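Local coordinates for protein monovalent Na+/H+ antiporter subunit A (Dietzia sp. DQ12-45-1b, PDB 7D3U) that probably exchanges sodium ions for protons across the bacterial cell membrane, as a subunit of the multi-chain Mrp antiporter complex, at residues Thr413-Ala417 / Leu515-Leu519. Numbering follows the deposited sequence.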
# COMPACT_ATOMS: atom_id res chain seq x y z
N THR B 413 -55.26 -22.68 14.60
CA THR B 413 -56.26 -21.89 15.31
C THR B 413 -55.95 -20.41 15.20
O THR B 413 -56.82 -19.60 14.84
CB THR B 413 -56.32 -22.31 16.77
OG1 THR B 413 -56.17 -23.73 16.87
CG2 THR B 413 -57.64 -21.89 17.38
N PHE B 414 -54.71 -20.03 15.49
CA PHE B 414 -54.35 -18.62 15.40
C PHE B 414 -54.41 -18.12 13.96
O PHE B 414 -54.72 -16.94 13.73
CB PHE B 414 -52.96 -18.40 16.00
CG PHE B 414 -52.92 -18.55 17.49
CD1 PHE B 414 -53.79 -17.84 18.30
CD2 PHE B 414 -52.02 -19.41 18.09
CE1 PHE B 414 -53.76 -17.97 19.67
CE2 PHE B 414 -51.98 -19.55 19.47
CZ PHE B 414 -52.85 -18.83 20.25
N THR B 415 -54.13 -18.99 12.98
CA THR B 415 -54.18 -18.54 11.59
C THR B 415 -55.62 -18.32 11.14
O THR B 415 -55.91 -17.36 10.41
CB THR B 415 -53.43 -19.52 10.68
OG1 THR B 415 -53.31 -18.96 9.37
CG2 THR B 415 -54.14 -20.85 10.55
N PHE B 416 -56.55 -19.16 11.60
CA PHE B 416 -57.96 -18.90 11.33
C PHE B 416 -58.41 -17.63 12.02
O PHE B 416 -59.18 -16.84 11.46
CB PHE B 416 -58.81 -20.09 11.78
CG PHE B 416 -60.29 -19.85 11.65
CD1 PHE B 416 -60.95 -20.11 10.46
CD2 PHE B 416 -61.03 -19.36 12.71
CE1 PHE B 416 -62.31 -19.89 10.34
CE2 PHE B 416 -62.38 -19.14 12.60
CZ PHE B 416 -63.02 -19.41 11.41
N ALA B 417 -57.92 -17.40 13.25
CA ALA B 417 -58.26 -16.18 13.96
C ALA B 417 -57.84 -14.94 13.18
O ALA B 417 -58.64 -14.03 12.96
CB ALA B 417 -57.60 -16.18 15.34
N LEU B 515 -62.21 -23.83 17.56
CA LEU B 515 -61.43 -23.00 18.48
C LEU B 515 -61.10 -21.65 17.87
O LEU B 515 -60.99 -20.67 18.60
CB LEU B 515 -60.16 -23.73 18.91
CG LEU B 515 -60.27 -24.70 20.09
CD1 LEU B 515 -61.14 -25.89 19.74
CD2 LEU B 515 -58.89 -25.15 20.53
N GLY B 516 -60.99 -21.56 16.55
CA GLY B 516 -60.72 -20.27 15.94
C GLY B 516 -61.93 -19.35 15.97
O GLY B 516 -61.79 -18.14 16.16
N ILE B 517 -63.12 -19.91 15.77
CA ILE B 517 -64.34 -19.12 15.95
C ILE B 517 -64.45 -18.66 17.40
O ILE B 517 -64.75 -17.49 17.68
CB ILE B 517 -65.57 -19.92 15.50
CG1 ILE B 517 -65.63 -19.99 13.97
CG2 ILE B 517 -66.84 -19.30 16.05
CD1 ILE B 517 -66.84 -20.72 13.44
N VAL B 518 -64.21 -19.58 18.34
CA VAL B 518 -64.22 -19.23 19.76
C VAL B 518 -63.20 -18.13 20.05
O VAL B 518 -63.44 -17.26 20.89
CB VAL B 518 -63.96 -20.49 20.60
CG1 VAL B 518 -63.40 -20.13 21.97
CG2 VAL B 518 -65.24 -21.30 20.75
N LEU B 519 -62.07 -18.14 19.35
CA LEU B 519 -61.04 -17.14 19.57
C LEU B 519 -61.45 -15.79 19.00
O LEU B 519 -61.28 -14.75 19.66
CB LEU B 519 -59.73 -17.61 18.95
CG LEU B 519 -58.42 -17.14 19.58
CD1 LEU B 519 -57.30 -18.09 19.24
CD2 LEU B 519 -58.09 -15.73 19.13
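The ring of F416, carried over by a CG anti to the backbone N (chi1 175°), lies against the backbone of G516, where F416 CD2 is 3.4 Å from G516 CA. G516 O sits at the ring's edge, in its plane. Farther out, F416 CE2 meets I517 CG1 at 3.6 Å, the two side chains crossing obliquely. F414 starts off away from the partner helix, yet its ring ends nearer to it, and CE1 approaches L519 CD1 to 3.6 Å with the side chains at about a right angle.

Aliphatic contacts make up the rest of the interface. The T413 methyl CG2 packs 3.5 Å from L515 CB and equally close to G516 N, while its hydroxyl is turned back to the carbonyl of V409 in its own helix. L519 divides its two methyls: CD1 goes to F414 and CD2 lies 3.8 Å from A417 CB. No hydrogen bond links the segments.

The lack of a side chain at G516 lets the F416 ring lie on the backbone. The axes of the two segments approach to 8.1 Å and cross at -49°. This apolar helix-helix crossing, with a glycine at the interface, packs helix 504-520 onto helix 402-423, both probably membrane-spanning, and F414 and L519 extend it to M283 of helix 261-284.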